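Local coordinates for protein citrate synthase (Thermotoga maritima, PDB 2P2W) that probably catalyses the condensation of oxaloacetate with acetyl-CoA and water to give citrate and CoA in the tricarboxylic acid cycle, at residues A[174-179]-A[248-253]; A[9-14]-A[181-186]; A[16-21]-A[25-30]. All coordinates share one frame; numbering follows the deposited sequence.

Contact 1 (A[174-179]-A[248-253]); sequences MEQDIN and FGHRVY. With FLC (citrate anion), chain B.
Gln176 and Tyr253 are joined by a direct hydrogen bond, from Tyr253 OH to Gln176 OE1 (2.8 Å). The hydroxyl comes from above the amide plane, and amide and phenol ring stand 74° apart. Gln176 reaches this place on an extended chain, its CG anti to the backbone N (chi1 -171°).

The second set of bonds runs through the citrate. Gln176 NE2 donates to citrate OG2 (2.9 Å) along a fairly straight line. His250 NE2 makes a weak bond to the same OG2 (3.0 Å) and a hydrogen bond to the citrate hydroxyl OHB (3.2 Å). Arg259 and Arg325 of this chain and Arg344 of the second subunit also hydrogen-bond to the citrate.

Within 174-179, Asn179 ND2 donates to Gln176 O (3.1 Å). Two contacts place the histidine. Val252 N donates to His250 ND1 (2.7 Å), and Tyr253 CD2 lies over the centre of one face of the imidazole.

His250 is a predicted active-site residue. The phenol donates to OE1, which probably fixes the Gln176 amide with NE2 toward the anion. Gln176 NE2 and His250 NE2 converge on OG2, consistent with a site that holds the carboxylate and hydroxyl of citrate, the expected product.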
loop_
_atom_site.group_PDB
_atom_site.type_symbol
_atom_site.label_atom_id
_atom_site.label_comp_id
_atom_site.label_asym_id
_atom_site.label_seq_id
_atom_site.Cartn_x
_atom_site.Cartn_y
_atom_site.Cartn_z
ATOM N N MET A 174 17.262 0.936 8.605
ATOM C CA MET A 174 17.084 0.161 7.385
ATOM C C MET A 174 16.162 -1.043 7.465
ATOM O O MET A 174 15.456 -1.347 6.503
ATOM C CB MET A 174 18.429 -0.333 6.857
ATOM C CG MET A 174 19.243 0.698 6.127
ATOM S SD MET A 174 20.694 -0.075 5.396
ATOM C CE MET A 174 21.502 1.358 4.705
ATOM N N GLU A 175 16.146 -1.724 8.602
ATOM C CA GLU A 175 15.356 -2.944 8.690
ATOM C C GLU A 175 14.926 -3.380 10.087
ATOM O O GLU A 175 15.667 -3.201 11.052
ATOM C CB GLU A 175 16.184 -4.065 8.048
ATOM C CG GLU A 175 15.901 -5.462 8.560
ATOM C CD GLU A 175 14.601 -6.014 8.032
ATOM O OE1 GLU A 175 14.118 -5.490 7.008
ATOM O OE2 GLU A 175 14.074 -6.976 8.637
ATOM N N GLN A 176 13.722 -3.946 10.188
ATOM C CA GLN A 176 13.247 -4.475 11.465
ATOM C C GLN A 176 12.073 -5.447 11.396
ATOM O O GLN A 176 10.964 -5.154 11.850
ATOM C CB GLN A 176 12.917 -3.367 12.471
ATOM C CG GLN A 176 12.651 -3.972 13.859
ATOM C CD GLN A 176 12.851 -2.999 15.001
ATOM O OE1 GLN A 176 13.964 -2.813 15.493
ATOM N NE2 GLN A 176 11.762 -2.370 15.431
ATOM N N ASP A 177 12.333 -6.614 10.817
ATOM C CA ASP A 177 11.338 -7.675 10.735
ATOM C C ASP A 177 10.033 -7.266 10.045
ATOM O O ASP A 177 10.031 -6.438 9.130
ATOM C CB ASP A 177 11.068 -8.196 12.154
ATOM C CG ASP A 177 10.496 -9.602 12.172
ATOM O OD1 ASP A 177 11.046 -10.483 11.478
ATOM O OD2 ASP A 177 9.502 -9.823 12.895
ATOM N N ILE A 178 8.917 -7.836 10.495
ATOM C CA ILE A 178 7.634 -7.556 9.866
ATOM C C ILE A 178 6.796 -6.463 10.521
ATOM O O ILE A 178 5.704 -6.718 11.040
ATOM C CB ILE A 178 6.793 -8.846 9.754
ATOM C CG1 ILE A 178 7.699 -10.028 9.395
ATOM C CG2 ILE A 178 5.730 -8.679 8.679
ATOM C CD1 ILE A 178 8.473 -9.869 8.085
ATOM N N ASN A 179 7.315 -5.240 10.489
ATOM C CA ASN A 179 6.610 -4.096 11.045
ATOM C C ASN A 179 5.479 -3.765 10.071
ATOM O O ASN A 179 5.408 -4.337 8.982
ATOM C CB ASN A 179 7.575 -2.919 11.195
ATOM C CG ASN A 179 8.350 -2.647 9.927
ATOM O OD1 ASN A 179 7.863 -1.978 9.019
ATOM N ND2 ASN A 179 9.561 -3.187 9.849
ATOM N N PHE A 248 7.082 6.445 22.342
ATOM C CA PHE A 248 7.155 5.375 23.337
ATOM C C PHE A 248 6.278 4.198 22.943
ATOM O O PHE A 248 5.314 4.355 22.189
ATOM C CB PHE A 248 6.712 5.868 24.720
ATOM C CG PHE A 248 7.719 6.733 25.409
ATOM C CD1 PHE A 248 7.953 8.036 24.975
ATOM C CD2 PHE A 248 8.445 6.244 26.496
ATOM C CE1 PHE A 248 8.896 8.840 25.615
ATOM C CE2 PHE A 248 9.390 7.042 27.143
ATOM C CZ PHE A 248 9.616 8.346 26.699
ATOM N N GLY A 249 6.615 3.024 23.466
ATOM C CA GLY A 249 5.843 1.830 23.175
ATOM C C GLY A 249 6.310 1.073 21.947
ATOM O O GLY A 249 6.944 1.636 21.048
ATOM N N HIS A 250 6.001 -0.219 21.910
ATOM C CA HIS A 250 6.378 -1.050 20.782
ATOM C C HIS A 250 5.638 -2.377 20.866
ATOM O O HIS A 250 5.283 -2.844 21.955
ATOM C CB HIS A 250 7.896 -1.280 20.782
ATOM C CG HIS A 250 8.435 -1.762 19.471
ATOM N ND1 HIS A 250 8.398 -3.087 19.089
ATOM C CD2 HIS A 250 9.005 -1.090 18.443
ATOM C CE1 HIS A 250 8.926 -3.209 17.882
ATOM N NE2 HIS A 250 9.301 -2.012 17.468
ATOM N N ARG A 251 5.396 -2.973 19.706
ATOM C CA ARG A 251 4.701 -4.247 19.633
ATOM C C ARG A 251 5.618 -5.396 20.067
ATOM O O ARG A 251 5.169 -6.351 20.704
ATOM C CB ARG A 251 4.209 -4.476 18.194
ATOM C CG ARG A 251 3.645 -5.869 17.900
ATOM C CD ARG A 251 2.426 -6.184 18.748
ATOM N NE ARG A 251 1.341 -5.217 18.577
ATOM C CZ ARG A 251 0.403 -5.277 17.634
ATOM N NH1 ARG A 251 0.396 -6.266 16.743
ATOM N NH2 ARG A 251 -0.551 -4.353 17.602
ATOM N N VAL A 252 6.908 -5.281 19.754
ATOM C CA VAL A 252 7.859 -6.345 20.062
ATOM C C VAL A 252 8.829 -6.093 21.215
ATOM O O VAL A 252 8.993 -6.950 22.081
ATOM C CB VAL A 252 8.673 -6.712 18.800
ATOM C CG1 VAL A 252 9.522 -7.946 19.065
ATOM C CG2 VAL A 252 7.725 -6.943 17.624
ATOM N N TYR A 253 9.495 -4.945 21.217
ATOM C CA TYR A 253 10.393 -4.643 22.313
ATOM C C TYR A 253 9.606 -4.578 23.622
ATOM O O TYR A 253 8.618 -3.866 23.748
ATOM C CB TYR A 253 11.060 -3.280 22.049
ATOM C CG TYR A 253 12.080 -3.357 20.951
ATOM C CD1 TYR A 253 13.149 -4.249 21.042
ATOM C CD2 TYR A 253 11.996 -2.504 19.847
ATOM C CE1 TYR A 253 14.111 -4.294 20.035
ATOM C CE2 TYR A 253 12.961 -2.542 18.848
ATOM C CZ TYR A 253 14.020 -3.427 18.945
ATOM O OH TYR A 253 15.003 -3.446 17.971
HETATM C CAC FLC B . 8.202 2.664 14.869
HETATM C CA FLC B . 8.939 1.900 13.765
HETATM C CB FLC B . 9.157 0.414 14.071
HETATM C CBC FLC B . 10.000 -0.175 12.937
HETATM C CG FLC B . 7.808 -0.309 14.167
HETATM C CGC FLC B . 7.912 -1.812 14.443
HETATM O OA1 FLC B . 8.490 2.394 16.055
HETATM O OA2 FLC B . 7.371 3.519 14.494
HETATM O OB1 FLC B . 9.400 -0.534 11.902
HETATM O OB2 FLC B . 11.235 -0.234 13.125
HETATM O OG1 FLC B . 6.835 -2.426 14.600
HETATM O OG2 FLC B . 9.052 -2.328 14.479
HETATM O OHB FLC B . 9.858 0.286 15.311
#

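Contact 2 (A[9-14]-A[181-186]); sequences VKICES and STFAAL
Ile11 of strand 10-14 meets helix 180-189 through two side chains, Phe183 and Leu186. The CA atoms of Ile11 and Phe183 are still 9.2 Å apart, and only side chains bridge the gap. All three residues are buried, and the contact is wholly apolar.

In the helical segment, Ser181, Ala184 and Ala185 turn to helix 195-207 and Thr182 to helix 317-337, which leaves Phe183 and Leu186 for the strand.

Phe183 is the first to reach it. With CG set anti to the backbone N (chi1 -170°), its ring is carried out to Ile11. The ring atom CE1 makes the closest approaches: Phe183 CE1 is 4.0 Å from both Ile11 CG1 and Ile11 CD1, and 4.1 Å from Ile11 CG2. The isoleucine is thus draped obliquely about one corner of the ring. Leu6 and Ile178 of this chain and Ile343 of the second subunit also pack on this phenyl group.

The contact belongs to the mainly helical, dimeric citrate synthase fold. Here the N-terminal strand 10-14 pairs in a parallel ladder with a strand of the second subunit, so the sheet runs on across the interface.

Leu186 comes back to the strand about one turn after Phe183, its N bonded to Thr182 O (3.0 Å). Its branch CD1 does the touching, with Leu186 CD1 3.8 Å from Ile11 CD1. With an alanine in place of Ile11, both branches beyond CB are gone, and a gap is likely to open beside Phe183 CE1 and Leu186 CD1.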
loop_
_atom_site.group_PDB
_atom_site.type_symbol
_atom_site.label_atom_id
_atom_site.label_comp_id
_atom_site.label_asym_id
_atom_site.label_seq_id
_atom_site.Cartn_x
_atom_site.Cartn_y
_atom_site.Cartn_z
ATOM N N VAL A 9 1.771 -13.545 15.502
ATOM C CA VAL A 9 1.522 -14.403 14.351
ATOM C C VAL A 9 2.706 -14.356 13.387
ATOM O O VAL A 9 3.093 -13.288 12.909
ATOM C CB VAL A 9 0.241 -13.978 13.595
ATOM C CG1 VAL A 9 0.028 -14.877 12.381
ATOM C CG2 VAL A 9 -0.958 -14.061 14.528
ATOM N N LYS A 10 3.283 -15.523 13.119
ATOM C CA LYS A 10 4.416 -15.630 12.212
ATOM C C LYS A 10 3.859 -15.823 10.806
ATOM O O LYS A 10 3.274 -16.862 10.497
ATOM C CB LYS A 10 5.294 -16.822 12.601
ATOM C CG LYS A 10 5.866 -16.745 14.012
ATOM C CD LYS A 10 6.410 -18.095 14.459
ATOM C CE LYS A 10 7.053 -18.014 15.835
ATOM N NZ LYS A 10 8.342 -17.268 15.794
ATOM N N ILE A 11 4.045 -14.820 9.954
ATOM C CA ILE A 11 3.527 -14.889 8.595
ATOM C C ILE A 11 4.529 -15.405 7.566
ATOM O O ILE A 11 4.190 -15.572 6.394
ATOM C CB ILE A 11 2.987 -13.508 8.157
ATOM C CG1 ILE A 11 4.114 -12.472 8.131
ATOM C CG2 ILE A 11 1.910 -13.050 9.131
ATOM C CD1 ILE A 11 4.708 -12.220 6.759
ATOM N N CYS A 12 5.758 -15.668 8.002
ATOM C CA CYS A 12 6.779 -16.174 7.090
ATOM C C CYS A 12 8.064 -16.532 7.821
ATOM O O CYS A 12 8.200 -16.280 9.019
ATOM C CB CYS A 12 7.113 -15.123 6.024
ATOM S SG CYS A 12 8.111 -13.712 6.626
ATOM N N GLU A 13 8.991 -17.137 7.084
ATOM C CA GLU A 13 10.305 -17.477 7.614
ATOM C C GLU A 13 11.216 -16.438 6.978
ATOM O O GLU A 13 11.043 -16.100 5.805
ATOM C CB GLU A 13 10.772 -18.862 7.158
ATOM C CG GLU A 13 9.949 -20.030 7.649
ATOM C CD GLU A 13 10.701 -21.347 7.534
ATOM O OE1 GLU A 13 11.279 -21.610 6.458
ATOM O OE2 GLU A 13 10.715 -22.118 8.518
ATOM N N SER A 14 12.182 -15.935 7.734
ATOM C CA SER A 14 13.101 -14.948 7.195
ATOM C C SER A 14 14.498 -15.098 7.796
ATOM O O SER A 14 14.675 -15.431 8.963
ATOM C CB SER A 14 12.549 -13.556 7.506
ATOM O OG SER A 14 13.399 -12.569 6.919
ATOM N N SER A 181 4.796 -1.310 7.922
ATOM C CA SER A 181 5.122 -0.930 6.546
ATOM C C SER A 181 5.729 -2.094 5.756
ATOM O O SER A 181 5.408 -2.286 4.583
ATOM C CB SER A 181 6.054 0.296 6.515
ATOM O OG SER A 181 7.310 0.046 7.126
ATOM N N THR A 182 6.601 -2.872 6.390
ATOM C CA THR A 182 7.189 -4.028 5.707
ATOM C C THR A 182 6.065 -5.023 5.414
ATOM O O THR A 182 6.033 -5.653 4.353
ATOM C CB THR A 182 8.270 -4.718 6.579
ATOM O OG1 THR A 182 9.417 -3.863 6.673
ATOM C CG2 THR A 182 8.689 -6.069 5.977
ATOM N N PHE A 183 5.127 -5.149 6.347
ATOM C CA PHE A 183 4.019 -6.077 6.159
ATOM C C PHE A 183 3.125 -5.626 5.002
ATOM O O PHE A 183 2.650 -6.453 4.222
ATOM C CB PHE A 183 3.200 -6.202 7.446
ATOM C CG PHE A 183 2.184 -7.312 7.410
ATOM C CD1 PHE A 183 2.535 -8.580 6.944
ATOM C CD2 PHE A 183 0.892 -7.104 7.874
ATOM C CE1 PHE A 183 1.612 -9.623 6.943
ATOM C CE2 PHE A 183 -0.043 -8.144 7.879
ATOM C CZ PHE A 183 0.322 -9.406 7.411
ATOM N N ALA A 184 2.894 -4.319 4.897
ATOM C CA ALA A 184 2.073 -3.774 3.812
ATOM C C ALA A 184 2.725 -4.118 2.469
ATOM O O ALA A 184 2.052 -4.512 1.516
ATOM C CB ALA A 184 1.940 -2.255 3.963
ATOM N N ALA A 185 4.043 -3.966 2.401
ATOM C CA ALA A 185 4.777 -4.275 1.179
ATOM C C ALA A 185 4.644 -5.756 0.846
ATOM O O ALA A 185 4.543 -6.130 -0.326
ATOM C CB ALA A 185 6.254 -3.903 1.342
ATOM N N LEU A 186 4.647 -6.601 1.876
ATOM C CA LEU A 186 4.533 -8.043 1.665
ATOM C C LEU A 186 3.142 -8.448 1.184
ATOM O O LEU A 186 3.013 -9.305 0.309
ATOM C CB LEU A 186 4.879 -8.803 2.951
ATOM C CG LEU A 186 6.339 -8.715 3.407
ATOM C CD1 LEU A 186 6.535 -9.563 4.663
ATOM C CD2 LEU A 186 7.260 -9.193 2.283
#

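Contact 3 (A[16-21]-A[25-30]); sequences ICYLDG and RLYYRG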
loop_
_atom_site.group_PDB
_atom_site.type_symbol
_atom_site.label_atom_id
_atom_site.label_comp_id
_atom_site.label_asym_id
_atom_site.label_seq_id
_atom_site.Cartn_x
_atom_site.Cartn_y
_atom_site.Cartn_z
ATOM N N ILE A 16 16.639 -12.474 7.121
ATOM C CA ILE A 16 17.133 -11.100 6.981
ATOM C C ILE A 16 17.449 -10.444 8.330
ATOM O O ILE A 16 18.494 -9.840 8.530
ATOM C CB ILE A 16 16.064 -10.274 6.270
ATOM C CG1 ILE A 16 15.885 -10.750 4.828
ATOM C CG2 ILE A 16 16.493 -8.794 6.229
ATOM C CD1 ILE A 16 14.749 -10.014 4.118
ATOM N N CYS A 17 16.531 -10.550 9.280
ATOM C CA CYS A 17 16.709 -9.868 10.552
ATOM C C CYS A 17 16.108 -10.577 11.751
ATOM O O CYS A 17 15.001 -11.106 11.686
ATOM C CB CYS A 17 16.104 -8.467 10.425
ATOM S SG CYS A 17 15.689 -7.611 11.961
ATOM N N TYR A 18 16.858 -10.586 12.847
ATOM C CA TYR A 18 16.382 -11.193 14.078
ATOM C C TYR A 18 16.097 -10.075 15.066
ATOM O O TYR A 18 16.985 -9.293 15.414
ATOM C CB TYR A 18 17.415 -12.158 14.665
ATOM C CG TYR A 18 17.017 -12.695 16.027
ATOM C CD1 TYR A 18 15.738 -13.210 16.250
ATOM C CD2 TYR A 18 17.908 -12.662 17.099
ATOM C CE1 TYR A 18 15.354 -13.676 17.509
ATOM C CE2 TYR A 18 17.536 -13.126 18.363
ATOM C CZ TYR A 18 16.260 -13.628 18.562
ATOM O OH TYR A 18 15.889 -14.071 19.812
ATOM N N LEU A 19 14.843 -9.997 15.496
ATOM C CA LEU A 19 14.404 -8.988 16.444
ATOM C C LEU A 19 14.165 -9.656 17.795
ATOM O O LEU A 19 13.225 -10.431 17.948
ATOM C CB LEU A 19 13.112 -8.343 15.945
ATOM C CG LEU A 19 12.411 -7.338 16.861
ATOM C CD1 LEU A 19 13.362 -6.216 17.226
ATOM C CD2 LEU A 19 11.179 -6.794 16.153
ATOM N N ASP A 20 15.028 -9.360 18.764
ATOM C CA ASP A 20 14.905 -9.934 20.099
ATOM C C ASP A 20 14.201 -8.917 20.991
ATOM O O ASP A 20 14.849 -8.088 21.626
ATOM C CB ASP A 20 16.292 -10.249 20.662
ATOM C CG ASP A 20 16.237 -10.956 22.005
ATOM O OD1 ASP A 20 15.184 -10.903 22.671
ATOM O OD2 ASP A 20 17.257 -11.554 22.400
ATOM N N GLY A 21 12.875 -8.980 21.029
ATOM C CA GLY A 21 12.107 -8.044 21.834
ATOM C C GLY A 21 12.287 -8.195 23.333
ATOM O O GLY A 21 12.161 -7.227 24.080
ATOM N N ARG A 25 17.429 -6.455 21.562
ATOM C CA ARG A 25 18.536 -6.557 20.622
ATOM C C ARG A 25 18.005 -6.677 19.200
ATOM O O ARG A 25 16.939 -7.249 18.970
ATOM C CB ARG A 25 19.418 -7.769 20.951
ATOM C CG ARG A 25 20.137 -7.680 22.291
ATOM C CD ARG A 25 20.975 -6.409 22.401
ATOM N NE ARG A 25 22.096 -6.376 21.463
ATOM C CZ ARG A 25 23.206 -7.100 21.595
ATOM N NH1 ARG A 25 23.351 -7.922 22.625
ATOM N NH2 ARG A 25 24.181 -6.990 20.699
ATOM N N LEU A 26 18.748 -6.122 18.250
ATOM C CA LEU A 26 18.368 -6.165 16.839
ATOM C C LEU A 26 19.592 -6.578 16.039
ATOM O O LEU A 26 20.687 -6.061 16.260
ATOM C CB LEU A 26 17.886 -4.786 16.372
ATOM C CG LEU A 26 17.513 -4.656 14.892
ATOM C CD1 LEU A 26 16.322 -5.558 14.577
ATOM C CD2 LEU A 26 17.180 -3.200 14.582
ATOM N N TYR A 27 19.400 -7.504 15.105
ATOM C CA TYR A 27 20.501 -7.998 14.285
ATOM C C TYR A 27 20.130 -8.024 12.806
ATOM O O TYR A 27 18.998 -8.340 12.454
ATOM C CB TYR A 27 20.869 -9.428 14.704
ATOM C CG TYR A 27 21.079 -9.621 16.189
ATOM C CD1 TYR A 27 20.003 -9.891 17.030
ATOM C CD2 TYR A 27 22.350 -9.529 16.752
ATOM C CE1 TYR A 27 20.181 -10.068 18.398
ATOM C CE2 TYR A 27 22.543 -9.706 18.122
ATOM C CZ TYR A 27 21.455 -9.976 18.936
ATOM O OH TYR A 27 21.639 -10.168 20.284
ATOM N N TYR A 28 21.089 -7.683 11.950
ATOM C CA TYR A 28 20.890 -7.739 10.504
ATOM C C TYR A 28 21.699 -8.961 10.077
ATOM O O TYR A 28 22.928 -8.964 10.185
ATOM C CB TYR A 28 21.462 -6.503 9.809
ATOM C CG TYR A 28 20.686 -5.216 10.005
ATOM C CD1 TYR A 28 19.491 -5.184 10.733
ATOM C CD2 TYR A 28 21.150 -4.023 9.446
ATOM C CE1 TYR A 28 18.776 -3.983 10.897
ATOM C CE2 TYR A 28 20.452 -2.831 9.603
ATOM C CZ TYR A 28 19.268 -2.816 10.327
ATOM O OH TYR A 28 18.590 -1.627 10.483
ATOM N N ARG A 29 21.010 -9.994 9.605
ATOM C CA ARG A 29 21.669 -11.227 9.188
ATOM C C ARG A 29 22.763 -11.668 10.168
ATOM O O ARG A 29 23.870 -12.038 9.762
ATOM C CB ARG A 29 22.245 -11.074 7.772
ATOM C CG ARG A 29 21.172 -10.990 6.680
ATOM C CD ARG A 29 21.785 -10.931 5.286
ATOM N NE ARG A 29 20.808 -10.602 4.248
ATOM C CZ ARG A 29 19.875 -11.434 3.792
ATOM N NH1 ARG A 29 19.776 -12.664 4.281
ATOM N NH2 ARG A 29 19.045 -11.037 2.835
ATOM N N GLY A 30 22.451 -11.611 11.461
ATOM C CA GLY A 30 23.397 -12.048 12.480
ATOM C C GLY A 30 24.301 -11.015 13.138
ATOM O O GLY A 30 24.880 -11.282 14.198
HETATM O O HOH W 1 19.914 -11.612 12.461
HETATM O O HOH W 2 19.809 -11.542 21.651
#
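Cys17 and Leu26 pack closely on the buried side of an antiparallel beta hairpin, with Cys17 SG 3.4 Å from Leu26 CD1. Leu19 CD1 comes to the same methyl at 4.0 Å. The hydrogen-bonded pairs Tyr18–Tyr27 and Asp20–Arg25 alternate with the non-hydrogen-bonded pairs Cys17–Tyr28 and Leu19–Leu26. Beyond the strand end, Arg29 N bonds to Ile16 O (2.7 Å), and Ile16 CG1 lies over one face of the Arg29 guanidinium, which is anchored on Leu49 O.

The other side is looser and more hydrated. Tyr18 and Tyr27 lie side by side and point the same way. Their planes are 13° apart, but they meet rim to rim, CD2 of Tyr18 to CD1 of Tyr27 (3.5 Å), without stacking. A water donates to Asp20 OD2 (2.7 Å from the water oxygen) and is also hydrogen-bonded to Tyr27 OH. Asp20 OD1 takes the N-H of Asn23 in the turn. Arg25, bent at chi2 and chi3, brings one face of its guanidinium under Tyr27 OH.

Strand 31-32 continues the sheet beyond 25-28. Tyr28 packs on helices 33-39 and 42-51, and Ile16 on helix 317-337. Leu19 and Leu26 face the loops of Tyr253 and Gln176, while Tyr18 meets Tyr349 of the second subunit.

How the contacts relate
From the N terminus, strand 10-14 opens contact 2. The hairpin of contact 3 follows at once and closes a short turn. It is nested in the long loop that contact 2 closes at helix 180-189. Before that closure, segment 174-179 opens contact 1, which ends at 248-253, so contacts 1 and 2 cross. Contacts 3 and 1 are in series. The loop 174-179 touches both other contacts: Ile178 packs on Phe183 and Leu186, and Gln176 packs on Leu26. Tyr253 also reaches Leu19. The three contacts together tie the N-terminal strands to the helical body and the citrate pocket. All three touch the second subunit.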